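Local structure of polymerase subunit PA (Dhori virus, 4CGS) at residues 38-43 and 148-153; 101-106 and 122-127; 110-115 and 131-136. The protein forms part of the viral RNA polymerase and probably binds RNA, this chain being its N-terminal domain, the counterpart of the cap-snatching domain of influenza virus. One frame throughout, in Å; residues are numbered along the deposited sequence. Where two conformers were deposited one is given.

How the contacts relate
Contact 2 pairs two parallel strands. On the valine face of that strand pair lies contact 1, the packing of two helices; the centres of contacts 1 and 2 are about 9 Å apart, and Leu-150 CD1 meets Val-124 CG2 at 3.8 Å. Contact 3 fastens the loop after the first strand to the helix after the second, its centre about 11 Å from that of contact 2. Arg-123 joins these two, since its N lies 2.9 Å from Thr-134 OG1, a probable hydrogen bond. Contacts 1 and 3 do not touch, their nearest atoms being about 8 Å apart. Contacts 2 and 3 both fall within the chain loop closed by contact 1.

Contact 1: 38-43 and 148-153; sequences ECIKYT and NFLVTI
An antiparallel helix pair in the core of the domain is joined here, Ile-40 and Thr-43 of helix 31-44 meeting Phe-149, Leu-150 and Ile-153 of helix 140-157. The local axes run at 156° and come no closer than 10.9 Å, a spacing wide enough for an aromatic ring to lie between the backbones. That ring belongs to Phe-149, whose bond to CB points toward the other helix; with CG anti to the backbone N (chi1 165°), the ring reaches Thr-43. Thr-43 CG2 sits over the middle of one ring face, 3.6 Å from the Phe-149 centroid and only 9° off the ring normal, a well-formed CH-pi contact. Ile-153 CG2, from the same helix as the ring, covers the opposite face nearer its rim, giving each face a methyl group, one centred and one offset.

Threonine suits its place because its two branches do different work. The methyl, anti to the backbone N, is directed at the ring, while OG1, beside that N, turns back along its own helix and is satisfied within an apolar interface by donating to Cys-39 O at 2.8 Å. Cys-39 O also accepts from Thr-43 N, the two donors reaching it from opposite faces of its plane.

Ile-40 uses both of its branches as well. Its CG2 lies 3.6 Å from Leu-150 CD2 and also touches the Phe-149 ring at CE2, 3.8 Å away. Along the other branch, Ile-40 and Ile-153 approach tip to tip, with Ile-40 CG1 3.7 Å from Ile-153 CD1.

Helix 13-18 adds Ile-15 against Thr-43, and Ile-11 packs on Ile-153. Toward the sheet, Ile-40 rests on Leu-126, Leu-150 on Val-124 of strand 119-125, and Lys-41 along Val-101 and Val-103 of strand 97-104.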
ATOM      1  N   GLU A  38       6.511   2.243   4.361  1.00  5.73           N
ATOM      2  CA  GLU A  38       6.567   1.536   3.037  1.00  4.51           C
ATOM      3  C   GLU A  38       6.134   0.096   3.208  1.00  5.14           C
ATOM      4  O   GLU A  38       5.422  -0.461   2.373  1.00  5.11           O
ATOM      5  CB  GLU A  38       7.978   1.657   2.452  1.00  5.53           C
ATOM      6  CG  GLU A  38       8.061   1.258   0.985  1.00  6.57           C
ATOM      7  CD  GLU A  38       9.409   1.510   0.368  1.00  7.58           C
ATOM      8  OE1 GLU A  38      10.212   2.295   0.895  1.00  6.72           O
ATOM      9  OE2 GLU A  38       9.689   0.832  -0.657  1.00  8.75           O
ATOM     10  N   CYS A  39       6.507  -0.512   4.313  1.00  5.19           N
ATOM     11  CA  CYS A  39       6.044  -1.850   4.608  1.00  5.50           C
ATOM     12  C   CYS A  39       4.568  -1.903   4.907  1.00  5.30           C
ATOM     13  O   CYS A  39       3.882  -2.854   4.554  1.00  5.42           O
ATOM     14  CB  CYS A  39       6.787  -2.489   5.777  1.00  4.84           C
ATOM     15  SG  CYS A  39       8.526  -2.914   5.471  1.00  6.64           S
ATOM     16  N   ILE A  40       4.016  -0.873   5.539  1.00  4.42           N
ATOM     17  CA  ILE A  40       2.569  -0.742   5.732  1.00  5.75           C
ATOM     18  C   ILE A  40       1.892  -0.688   4.368  1.00  5.54           C
ATOM     19  O   ILE A  40       0.883  -1.367   4.131  1.00  5.39           O
ATOM     20  CB  ILE A  40       2.223   0.477   6.604  1.00  5.46           C
ATOM     21  CG1 ILE A  40       2.679   0.253   8.086  1.00  5.05           C
ATOM     22  CG2 ILE A  40       0.696   0.749   6.580  1.00  8.68           C
ATOM     23  CD1 ILE A  40       2.508   1.472   8.968  1.00  6.20           C
ATOM     24  N   LYS A  41       2.416   0.169   3.462  1.00  5.12           N
ATOM     25  CA  LYS A  41       1.863   0.281   2.124  1.00  5.84           C
ATOM     26  C   LYS A  41       1.859  -1.063   1.410  1.00  4.72           C
ATOM     27  O   LYS A  41       0.863  -1.444   0.808  1.00  5.18           O
ATOM     28  CB  LYS A  41       2.664   1.284   1.358  1.00  6.21           C
ATOM     29  CG  LYS A  41       2.217   1.485  -0.093  1.00  6.77           C
ATOM     30  CD  LYS A  41       3.133   2.479  -0.763  1.00  9.26           C
ATOM     31  CE  LYS A  41       2.932   2.575  -2.247  1.00  8.92           C
ATOM     32  NZ  LYS A  41       3.747   3.752  -2.766  1.00 12.80           N
ATOM     33  N   TYR A  42       2.941  -1.815   1.470  1.00  4.95           N
ATOM     34  CA  TYR A  42       3.027  -3.112   0.844  1.00  4.52           C
ATOM     35  C   TYR A  42       2.007  -4.068   1.416  1.00  4.27           C
ATOM     36  O   TYR A  42       1.343  -4.838   0.699  1.00  5.37           O
ATOM     37  CB  TYR A  42       4.418  -3.661   0.853  1.00  5.36           C
ATOM     38  CG  TYR A  42       4.607  -4.897   0.029  1.00  6.90           C
ATOM     39  CD1 TYR A  42       4.634  -4.796  -1.371  1.00  6.23           C
ATOM     40  CD2 TYR A  42       4.679  -6.161   0.595  1.00  5.71           C
ATOM     41  CE1 TYR A  42       4.795  -5.890  -2.189  1.00  5.73           C
ATOM     42  CE2 TYR A  42       4.845  -7.293  -0.216  1.00  6.52           C
ATOM     43  CZ  TYR A  42       4.940  -7.156  -1.582  1.00  5.95           C
ATOM     44  OH  TYR A  42       5.096  -8.266  -2.393  1.00  7.12           O
ATOM     45  N   THR A  43       1.949  -4.108   2.728  1.00  4.87           N
ATOM     46  CA  THR A  43       1.023  -4.966   3.439  1.00  5.61           C
ATOM     47  C   THR A  43      -0.420  -4.636   3.048  1.00  5.71           C
ATOM     48  O   THR A  43      -1.268  -5.543   2.871  1.00  5.82           O
ATOM     49  CB  THR A  43       1.211  -4.921   4.978  1.00  5.14           C
ATOM     50  OG1 THR A  43       2.572  -5.195   5.291  1.00  5.69           O
ATOM     51  CG2 THR A  43       0.352  -5.986   5.641  1.00  6.23           C
ATOM     52  N   ASN A 148      -8.216  -3.695   9.647  0.60  8.88           N
ATOM     53  CA  ASN A 148      -7.784  -4.387  10.843  0.60  9.66           C
ATOM     54  C   ASN A 148      -6.259  -4.374  10.942  0.60  9.01           C
ATOM     55  O   ASN A 148      -5.715  -4.281  12.066  0.60  8.32           O
ATOM     56  CB  ASN A 148      -8.309  -5.827  10.834  0.60 10.81           C
ATOM     57  CG  ASN A 148      -9.815  -5.907  11.048  0.60 14.66           C
ATOM     58  OD1 ASN A 148     -10.404  -4.973  11.547  0.60 19.43           O
ATOM     59  ND2 ASN A 148     -10.447  -6.996  10.582  0.60 17.23           N
ATOM     60  N   PHE A 149      -5.564  -4.496   9.821  1.00  7.70           N
ATOM     61  CA  PHE A 149      -4.104  -4.396   9.834  1.00  7.08           C
ATOM     62  C   PHE A 149      -3.661  -3.010  10.264  1.00  7.31           C
ATOM     63  O   PHE A 149      -2.830  -2.879  11.154  1.00  8.58           O
ATOM     64  CB  PHE A 149      -3.532  -4.714   8.454  1.00  7.68           C
ATOM     65  CG  PHE A 149      -2.105  -4.281   8.295  1.00  6.48           C
ATOM     66  CD1 PHE A 149      -1.098  -4.778   9.151  1.00  7.49           C
ATOM     67  CD2 PHE A 149      -1.775  -3.275   7.393  1.00  7.49           C
ATOM     68  CE1 PHE A 149       0.210  -4.285   9.041  1.00  7.20           C
ATOM     69  CE2 PHE A 149      -0.493  -2.824   7.306  1.00  7.39           C
ATOM     70  CZ  PHE A 149       0.495  -3.319   8.107  1.00  6.11           C
ATOM     71  N   LEU A 150      -4.226  -1.959   9.687  1.00  6.94           N
ATOM     72  CA  LEU A 150      -3.793  -0.586  10.018  1.00  8.58           C
ATOM     73  C   LEU A 150      -4.001  -0.323  11.508  1.00  9.78           C
ATOM     74  O   LEU A 150      -3.159   0.246  12.178  1.00 10.49           O
ATOM     75  CB  LEU A 150      -4.593   0.440   9.174  1.00  7.60           C
ATOM     76  CG  LEU A 150      -4.207   0.452   7.667  1.00  7.57           C
ATOM     77  CD1 LEU A 150      -5.236   1.257   6.903  1.00  8.89           C
ATOM     78  CD2 LEU A 150      -2.799   0.966   7.433  1.00  9.47           C
ATOM     79  N   VAL A 151      -5.140  -0.708  12.056  1.00  9.26           N
ATOM     80  CA  VAL A 151      -5.405  -0.497  13.459  1.00 11.35           C
ATOM     81  C   VAL A 151      -4.465  -1.302  14.332  1.00  9.83           C
ATOM     82  O   VAL A 151      -4.110  -0.819  15.455  1.00  9.71           O
ATOM     83  CB  VAL A 151      -6.879  -0.867  13.758  1.00 14.80           C
ATOM     84  CG1 VAL A 151      -7.044  -1.211  15.259  1.00 19.92           C
ATOM     85  CG2 VAL A 151      -7.829   0.179  13.114  1.00 17.85           C
ATOM     86  N   THR A 152      -4.075  -2.472  13.933  1.00  9.34           N
ATOM     87  CA  THR A 152      -3.116  -3.251  14.678  1.00  8.53           C
ATOM     88  C   THR A 152      -1.757  -2.543  14.754  1.00  9.06           C
ATOM     89  O   THR A 152      -1.178  -2.372  15.866  1.00  8.30           O
ATOM     90  CB  THR A 152      -2.928  -4.662  14.050  1.00 10.35           C
ATOM     91  OG1 THR A 152      -4.180  -5.323  14.048  1.00 12.41           O
ATOM     92  CG2 THR A 152      -1.949  -5.487  14.817  1.00 13.28           C
ATOM     93  N   ILE A 153      -1.211  -2.124  13.632  1.00  7.55           N
ATOM     94  CA  ILE A 153       0.064  -1.425  13.673  1.00  7.36           C
ATOM     95  C   ILE A 153      -0.013  -0.041  14.301  1.00  7.00           C
ATOM     96  O   ILE A 153       0.875   0.375  15.057  1.00  8.37           O
ATOM     97  CB  ILE A 153       0.761  -1.376  12.319  1.00  8.65           C
ATOM     98  CG1 ILE A 153       2.229  -0.911  12.485  1.00 10.56           C
ATOM     99  CG2 ILE A 153       0.018  -0.659  11.201  1.00  9.10           C
ATOM    100  CD1 ILE A 153       3.185  -1.344  11.403  1.00 13.49           C
TER

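Contact 2: 101-106 and 122-127; sequences VKVYPD and VRVSLS
The hydroxyl of Tyr-104 lies at the edge of the Arg-123 guanidinium, the ring and guanidinium planes turned 48° apart. At the edge of the tyrosine ring, in its plane, lies Val-124 O. The long arginine chain, extended from CG to NE, runs beside the ring and brings Arg-123 CB obliquely to within 3.6 Å of Tyr-104 CE1. In the conformer described, one of two deposited, Arg-123 NE donates to Tyr-104 OH at 2.7 Å, and the hydroxyl is close to the guanidinium plane although the N-H is bent.

Beneath these side chains, strands 97-104 and 119-125 pair in parallel within the mixed sheet, Val-101 opposite Val-122 and Tyr-104 opposite Ser-125. The bonds alternate as parallel pairing requires: Lys-102 N to Val-122 O, Val-124 N to Lys-102 O at 3.0 Å, then Tyr-104 N to Val-124 O. Leu-126 N continues the series past the strand end by donating to Tyr-104 O at 2.8 Å.

Beta-branched Val-101, Val-103, Val-122 and Val-124 favour extended backbone and give one face of the pair an apolar surface against the helices. Leu-126 extends it, its CD2 meeting Val-103 CG1 at 3.5 Å and nearly at a right angle. Lys-102, Tyr-104, Arg-123 and Ser-125 occupy the other face, where Pro-110 packs on both Tyr-104 and Arg-123. Past Tyr-104, Asp-106 CB lies against Ser-125 CB at 3.4 Å. Ser-125 OG is hydrogen-bonded both to Ser-127 OG and to Gln-129 N, which ties down the turn leaving the strand.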
ATOM      1  N   VAL A 101      -1.683   3.097  -4.025  1.00  5.57           N
ATOM      2  CA  VAL A 101      -1.970   3.095  -2.568  1.00  6.00           C
ATOM      3  C   VAL A 101      -1.144   4.188  -1.918  1.00  7.14           C
ATOM      4  O   VAL A 101       0.083   4.255  -2.121  1.00  7.85           O
ATOM      5  CB  VAL A 101      -1.627   1.743  -1.987  1.00  6.39           C
ATOM      6  CG1 VAL A 101      -1.808   1.718  -0.464  1.00  8.41           C
ATOM      7  CG2 VAL A 101      -2.465   0.647  -2.612  1.00  7.95           C
ATOM      8  N   LYS A 102      -1.794   4.993  -1.113  1.00  7.81           N
ATOM      9  CA  LYS A 102      -1.193   6.017  -0.333  1.00  9.60           C
ATOM     10  C   LYS A 102      -1.575   5.880   1.153  1.00  8.67           C
ATOM     11  O   LYS A 102      -2.773   5.833   1.479  1.00  8.70           O
ATOM     12  CB  LYS A 102      -1.551   7.437  -0.954  1.00 13.09           C
ATOM     13  CG  LYS A 102      -1.016   7.777  -2.363  1.00 20.25           C
ATOM     14  CD  LYS A 102      -1.064   9.284  -2.690  1.00 26.04           C
ATOM     15  CE  LYS A 102      -0.253   9.677  -3.950  1.00 22.52           C
ATOM     16  NZ  LYS A 102      -0.007  11.165  -4.161  1.00 19.81           N
ATOM     17  N   VAL A 103      -0.581   5.871   2.014  1.00 10.22           N
ATOM     18  CA  VAL A 103      -0.759   5.809   3.443  1.00 10.67           C
ATOM     19  C   VAL A 103      -0.475   7.186   4.049  1.00 11.83           C
ATOM     20  O   VAL A 103       0.591   7.761   3.897  1.00 16.69           O
ATOM     21  CB  VAL A 103       0.174   4.768   4.112  1.00 14.03           C
ATOM     22  CG1 VAL A 103      -0.017   4.759   5.621  1.00 16.10           C
ATOM     23  CG2 VAL A 103      -0.050   3.408   3.473  1.00 15.12           C
ATOM     24  N   TYR A 104      -1.442   7.715   4.753  1.00 12.76           N
ATOM     25  CA  TYR A 104      -1.338   8.997   5.437  1.00 15.33           C
ATOM     26  C   TYR A 104      -1.042   8.758   6.941  1.00 17.05           C
ATOM     27  O   TYR A 104      -1.757   8.126   7.537  1.00 13.04           O
ATOM     28  CB  TYR A 104      -2.692   9.662   5.215  1.00 16.93           C
ATOM     29  CG  TYR A 104      -2.978  10.100   3.814  1.00 14.82           C
ATOM     30  CD1 TYR A 104      -3.346   9.161   2.833  1.00 16.08           C
ATOM     31  CD2 TYR A 104      -2.812  11.406   3.401  1.00 19.39           C
ATOM     32  CE1 TYR A 104      -3.592   9.511   1.538  1.00 15.43           C
ATOM     33  CE2 TYR A 104      -3.070  11.786   2.087  1.00 20.09           C
ATOM     34  CZ  TYR A 104      -3.427  10.834   1.144  1.00 16.13           C
ATOM     35  OH  TYR A 104      -3.701  11.179  -0.176  1.00 20.48           O
ATOM     36  N   PRO A 105       0.197   9.067   7.460  1.00 20.47           N
ATOM     37  CA  PRO A 105       0.328   9.181   8.920  1.00 23.29           C
ATOM     38  C   PRO A 105      -0.701  10.284   9.322  1.00 26.96           C
ATOM     39  O   PRO A 105      -0.503  11.445   8.930  1.00 30.88           O
ATOM     40  CB  PRO A 105       1.801   9.608   9.099  1.00 23.92           C
ATOM     41  CG  PRO A 105       2.544   9.207   7.822  1.00 22.92           C
ATOM     42  CD  PRO A 105       1.477   9.306   6.752  1.00 22.66           C
ATOM     43  N   ASP A 106      -1.773   9.987  10.065  1.00 29.86           N
ATOM     44  CA  ASP A 106      -2.880  10.829   9.887  1.00 30.68           C
ATOM     45  C   ASP A 106      -3.814  10.588  10.996  1.00 29.37           C
ATOM     46  O   ASP A 106      -4.459   9.541  11.078  1.00 48.48           O
ATOM     47  CB  ASP A 106      -3.516  10.463   8.545  1.00 24.19           C
ATOM     48  CG  ASP A 106      -4.651  11.449   8.086  1.00 35.67           C
ATOM     49  OD1 ASP A 106      -4.878  12.476   8.764  1.00 48.77           O
ATOM     50  OD2 ASP A 106      -5.278  11.203   7.027  1.00 26.26           O
ATOM     51  N   VAL A 122      -6.321   4.390  -3.769  1.00  6.74           N
ATOM     52  CA  VAL A 122      -6.642   3.936  -2.394  1.00  6.90           C
ATOM     53  C   VAL A 122      -5.879   4.821  -1.453  1.00  6.80           C
ATOM     54  O   VAL A 122      -4.611   4.886  -1.492  1.00  8.36           O
ATOM     55  CB  VAL A 122      -6.283   2.444  -2.211  1.00  6.80           C
ATOM     56  CG1 VAL A 122      -6.210   2.055  -0.756  1.00  8.30           C
ATOM     57  CG2 VAL A 122      -7.269   1.566  -3.020  1.00  8.94           C
ATOM     58  N   ARG A 123      -6.622   5.468  -0.542  0.60  6.35           N
ATOM     59  CA  ARG A 123      -6.070   6.480   0.361  0.60  6.76           C
ATOM     60  C   ARG A 123      -6.530   6.159   1.763  0.60  6.05           C
ATOM     61  O   ARG A 123      -7.720   6.189   2.070  0.60  8.15           O
ATOM     62  CB  ARG A 123      -6.483   7.913  -0.006  0.60  7.75           C
ATOM     63  CG  ARG A 123      -5.740   8.493  -1.239  0.60  9.09           C
ATOM     64  CD  ARG A 123      -6.256   9.898  -1.531  0.60 10.01           C
ATOM     65  NE  ARG A 123      -5.330  10.729  -2.341  0.60 10.31           N
ATOM     66  CZ  ARG A 123      -5.554  11.191  -3.585  0.60  9.51           C
ATOM     67  NH1 ARG A 123      -6.689  10.885  -4.240  0.60 11.67           N
ATOM     68  NH2 ARG A 123      -4.652  12.026  -4.160  0.60 10.28           N
ATOM     69  N   VAL A 124      -5.584   5.737   2.598  1.00  6.75           N
ATOM     70  CA  VAL A 124      -5.886   5.258   3.946  1.00  7.00           C
ATOM     71  C   VAL A 124      -5.002   5.946   4.931  1.00  7.43           C
ATOM     72  O   VAL A 124      -3.823   6.252   4.652  1.00  8.82           O
ATOM     73  CB  VAL A 124      -5.744   3.728   4.038  1.00  6.73           C
ATOM     74  CG1 VAL A 124      -6.709   2.977   3.123  1.00  9.75           C
ATOM     75  CG2 VAL A 124      -4.333   3.221   3.792  1.00  9.59           C
ATOM     76  N   SER A 125      -5.484   6.120   6.169  1.00  9.08           N
ATOM     77  CA  SER A 125      -4.684   6.709   7.256  1.00  8.87           C
ATOM     78  C   SER A 125      -4.132   5.644   8.125  1.00 10.06           C
ATOM     79  O   SER A 125      -4.638   4.529   8.221  1.00  9.77           O
ATOM     80  CB  SER A 125      -5.485   7.687   8.092  1.00 10.04           C
ATOM     81  OG  SER A 125      -6.326   6.994   9.014  1.00 10.38           O
ATOM     82  N   LEU A 126      -3.079   5.998   8.868  1.00 10.51           N
ATOM     83  CA  LEU A 126      -2.480   5.064   9.807  1.00 12.47           C
ATOM     84  C   LEU A 126      -3.490   4.600  10.866  1.00 11.02           C
ATOM     85  O   LEU A 126      -3.405   3.493  11.375  1.00 15.44           O
ATOM     86  CB  LEU A 126      -1.196   5.634  10.493  1.00 15.38           C
ATOM     87  CG  LEU A 126       0.101   5.885   9.708  1.00 17.37           C
ATOM     88  CD1 LEU A 126       1.150   6.648  10.537  1.00 21.30           C
ATOM     89  CD2 LEU A 126       0.693   4.626   9.073  1.00 20.74           C
ATOM     90  N   SER A 127      -4.442   5.475  11.209  1.00  9.09           N
ATOM     91  CA  SER A 127      -5.462   5.154  12.223  1.00  9.17           C
ATOM     92  C   SER A 127      -6.629   4.411  11.634  1.00  7.90           C
ATOM     93  O   SER A 127      -7.636   4.197  12.311  1.00  9.46           O
ATOM     94  CB  SER A 127      -5.945   6.433  12.898  1.00  8.92           C
ATOM     95  OG  SER A 127      -6.490   7.257  11.959  1.00 12.05           O
TER

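Contact 3: 110-115 and 131-136; sequences PTDYQT and SPITRE
Asp-112 grips the N-terminus of helix 132-137 through both carboxylate oxygens, next to the helix N-cap, Ser-131. Its OD1 accepts from Ser-131 OG at 2.6 Å through the syn lone pair, the one on the side of the other oxygen. OD2 accepts from Ile-133 N at 2.9 Å, an almost straight bond (171° at the hydrogen) that arrives from above the carboxylate plane, 37° out of it. An aspartate fits well here: its short side chain reaches a first-turn N-H that has no backbone acceptor within the helix, and its negative charge would probably be stabilised by the positive end of the helix dipole.

Proline suits the first helical position because no N-H is needed there; Pro-132 brings CD to 3.3 Å from Asp-112 OD2. CB and CG1 of Ile-133 line the same oxygen, which is thus flanked by Pro-132 and Ile-133 carbons while accepting the Ile-133 N-H.

Ser-131 OG links this first shell to the second, where Thr-134 lies. Placed between the backbone N and the carbonyl carbon (chi1 79°), it gives its proton to Asp-112 and accepts twice, from Thr-134 N at 3.2 Å, the capping bond, and from Thr-134 OG1 at 2.7 Å. The serine hydroxyl therefore connects the loop carboxylate to the first helical turn. On the loop side, Pro-110 O approaches Ser-131 CB at 3.3 Å and makes a bent CA-H...O contact with the same residue.

Farther out, strand 119-125 positions the cap through a backbone bond between Arg-123 and Ser-131. Arg-135 NH1 bonds to Met-130 O, and one face of the Arg-135 guanidinium has Pro-132 CA 3.6 Å above its plane.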
ATOM      1  N   PRO A 110      -8.401  10.857   4.676  1.00  9.93           N
ATOM      2  CA  PRO A 110      -7.827  11.416   3.478  1.00 10.41           C
ATOM      3  C   PRO A 110      -8.893  11.963   2.536  1.00 11.12           C
ATOM      4  O   PRO A 110     -10.014  11.436   2.384  1.00 12.15           O
ATOM      5  CB  PRO A 110      -7.139  10.242   2.825  1.00 12.08           C
ATOM      6  CG  PRO A 110      -6.813   9.332   3.988  1.00 11.87           C
ATOM      7  CD  PRO A 110      -8.007   9.424   4.851  1.00 10.82           C
ATOM      8  N   THR A 111      -8.483  13.005   1.844  1.00 13.39           N
ATOM      9  CA  THR A 111      -9.293  13.648   0.815  1.00 12.69           C
ATOM     10  C   THR A 111      -9.022  13.056  -0.582  1.00 12.17           C
ATOM     11  O   THR A 111      -7.854  12.826  -0.957  1.00 13.17           O
ATOM     12  CB  THR A 111      -8.968  15.149   0.768  1.00 14.30           C
ATOM     13  OG1 THR A 111      -9.064  15.723   2.092  1.00 19.36           O
ATOM     14  CG2 THR A 111      -9.960  15.964  -0.245  1.00 13.82           C
ATOM     15  N   ASP A 112     -10.071  12.835  -1.349  1.00 10.65           N
ATOM     16  CA  ASP A 112      -9.960  12.406  -2.733  1.00 10.93           C
ATOM     17  C   ASP A 112      -9.753  13.583  -3.655  1.00 11.59           C
ATOM     18  O   ASP A 112     -10.408  14.616  -3.559  1.00 12.63           O
ATOM     19  CB  ASP A 112     -11.167  11.579  -3.177  1.00 10.35           C
ATOM     20  CG  ASP A 112     -11.314  10.320  -2.358  1.00  8.89           C
ATOM     21  OD1 ASP A 112     -10.331   9.539  -2.295  1.00  9.60           O
ATOM     22  OD2 ASP A 112     -12.409  10.118  -1.768  1.00  9.85           O
ATOM     23  N   TYR A 113      -8.847  13.380  -4.603  1.00 15.19           N
ATOM     24  CA  TYR A 113      -8.546  14.332  -5.659  1.00 12.52           C
ATOM     25  C   TYR A 113      -8.617  13.589  -6.971  1.00 15.42           C
ATOM     26  O   TYR A 113      -8.372  12.372  -6.994  1.00 19.10           O
ATOM     27  CB  TYR A 113      -7.203  15.021  -5.432  1.00 12.63           C
ATOM     28  CG  TYR A 113      -7.165  15.898  -4.188  1.00 13.68           C
ATOM     29  CD1 TYR A 113      -7.890  17.084  -4.122  1.00 13.95           C
ATOM     30  CD2 TYR A 113      -6.424  15.511  -3.037  1.00 15.13           C
ATOM     31  CE1 TYR A 113      -7.903  17.835  -2.960  1.00 15.45           C
ATOM     32  CE2 TYR A 113      -6.388  16.325  -1.904  1.00 16.66           C
ATOM     33  CZ  TYR A 113      -7.164  17.468  -1.885  1.00 15.42           C
ATOM     34  OH  TYR A 113      -7.217  18.270  -0.764  1.00 18.40           O
ATOM     35  N   GLN A 114      -8.842  14.305  -8.066  1.00 18.95           N
ATOM     36  CA  GLN A 114      -9.022  13.738  -9.419  1.00 18.17           C
ATOM     37  C   GLN A 114      -7.921  12.727  -9.835  1.00 15.67           C
ATOM     38  O   GLN A 114      -6.727  12.892  -9.518  1.00 16.01           O
ATOM     39  CB  GLN A 114      -8.979  14.895 -10.447  1.00 20.19           C
ATOM     40  CG  GLN A 114      -9.407  14.529 -11.850  1.00 20.03           C
ATOM     41  CD  GLN A 114      -9.149  15.613 -12.964  1.00 24.23           C
ATOM     42  OE1 GLN A 114      -8.380  16.598 -12.819  1.00 26.95           O
ATOM     43  NE2 GLN A 114      -9.788  15.411 -14.085  1.00 24.55           N
ATOM     44  N   THR A 115      -8.388  11.652 -10.448  1.00 16.06           N
ATOM     45  CA  THR A 115      -7.532  10.678 -11.112  1.00 14.26           C
ATOM     46  C   THR A 115      -8.060  10.483 -12.541  1.00 11.99           C
ATOM     47  O   THR A 115      -9.153  10.930 -12.850  1.00 15.92           O
ATOM     48  CB  THR A 115      -7.458   9.347 -10.296  1.00 15.03           C
ATOM     49  OG1 THR A 115      -8.758   8.767 -10.264  1.00 19.50           O
ATOM     50  CG2 THR A 115      -6.956   9.627  -8.856  1.00 21.23           C
ATOM     51  N   SER A 131     -10.586   7.059   2.598  1.00  6.46           N
ATOM     52  CA  SER A 131     -11.258   8.128   1.842  1.00  6.84           C
ATOM     53  C   SER A 131     -12.577   7.597   1.304  1.00  6.90           C
ATOM     54  O   SER A 131     -12.785   6.397   1.143  1.00  6.90           O
ATOM     55  CB  SER A 131     -10.430   8.623   0.702  1.00  6.81           C
ATOM     56  OG  SER A 131     -10.467   7.775  -0.411  1.00  7.87           O
ATOM     57  N   PRO A 132     -13.495   8.524   0.936  1.00  6.88           N
ATOM     58  CA  PRO A 132     -14.822   8.075   0.443  1.00  8.11           C
ATOM     59  C   PRO A 132     -14.672   7.185  -0.803  1.00  7.13           C
ATOM     60  O   PRO A 132     -15.389   6.180  -0.952  1.00  9.15           O
ATOM     61  CB  PRO A 132     -15.500   9.387   0.131  1.00  9.06           C
ATOM     62  CG  PRO A 132     -14.957  10.327   1.182  1.00 10.33           C
ATOM     63  CD  PRO A 132     -13.509   9.958   1.330  1.00  7.39           C
ATOM     64  N   ILE A 133     -13.826   7.566  -1.772  1.00  9.33           N
ATOM     65  CA  ILE A 133     -13.644   6.748  -2.958  1.00 10.67           C
ATOM     66  C   ILE A 133     -13.001   5.396  -2.653  1.00  7.99           C
ATOM     67  O   ILE A 133     -13.375   4.384  -3.226  1.00  8.01           O
ATOM     68  CB  ILE A 133     -12.783   7.446  -4.015  1.00 12.79           C
ATOM     69  CG1 ILE A 133     -13.656   8.547  -4.685  1.00 16.53           C
ATOM     70  CG2 ILE A 133     -12.189   6.444  -5.069  1.00 16.20           C
ATOM     71  CD1 ILE A 133     -14.520   8.005  -5.805  1.00 22.50           C
ATOM     72  N   THR A 134     -12.115   5.363  -1.664  1.00  6.13           N
ATOM     73  CA  THR A 134     -11.510   4.142  -1.225  1.00  6.80           C
ATOM     74  C   THR A 134     -12.578   3.185  -0.652  1.00  6.83           C
ATOM     75  O   THR A 134     -12.607   2.004  -0.968  1.00  7.14           O
ATOM     76  CB  THR A 134     -10.435   4.434  -0.187  1.00  6.85           C
ATOM     77  OG1 THR A 134      -9.475   5.286  -0.789  1.00  6.62           O
ATOM     78  CG2 THR A 134      -9.773   3.189   0.329  1.00  6.87           C
ATOM     79  N   ARG A 135     -13.423   3.700   0.224  1.00  6.69           N
ATOM     80  CA  ARG A 135     -14.480   2.886   0.842  1.00  9.00           C
ATOM     81  C   ARG A 135     -15.462   2.327  -0.156  1.00  9.02           C
ATOM     82  O   ARG A 135     -16.049   1.280   0.072  1.00  9.53           O
ATOM     83  CB  ARG A 135     -15.274   3.735   1.891  1.00 12.92           C
ATOM     84  CG  ARG A 135     -14.431   4.320   2.962  1.00 14.77           C
ATOM     85  CD  ARG A 135     -15.330   5.025   3.915  1.00 16.63           C
ATOM     86  NE  ARG A 135     -16.096   6.155   3.469  1.00 17.31           N
ATOM     87  CZ  ARG A 135     -15.941   7.432   3.854  1.00 13.97           C
ATOM     88  NH1 ARG A 135     -14.860   7.904   4.477  1.00 11.54           N
ATOM     89  NH2 ARG A 135     -16.902   8.297   3.484  1.00 15.29           N
ATOM     90  N   GLU A 136     -15.690   3.042  -1.257  1.00  7.72           N
ATOM     91  CA  GLU A 136     -16.600   2.581  -2.250  1.00  9.24           C
ATOM     92  C   GLU A 136     -15.977   1.574  -3.187  1.00  8.84           C
ATOM     93  O   GLU A 136     -16.641   0.647  -3.642  1.00 11.32           O
ATOM     94  CB  GLU A 136     -17.109   3.783  -3.059  1.00 12.70           C
ATOM     95  CG  GLU A 136     -17.995   3.422  -4.221  1.00 18.08           C
ATOM     96  CD  GLU A 136     -19.346   2.830  -3.822  1.00 26.46           C
ATOM     97  OE1 GLU A 136     -19.949   3.329  -2.834  1.00 28.19           O
ATOM     98  OE2 GLU A 136     -19.794   1.864  -4.518  1.00 37.75           O
TER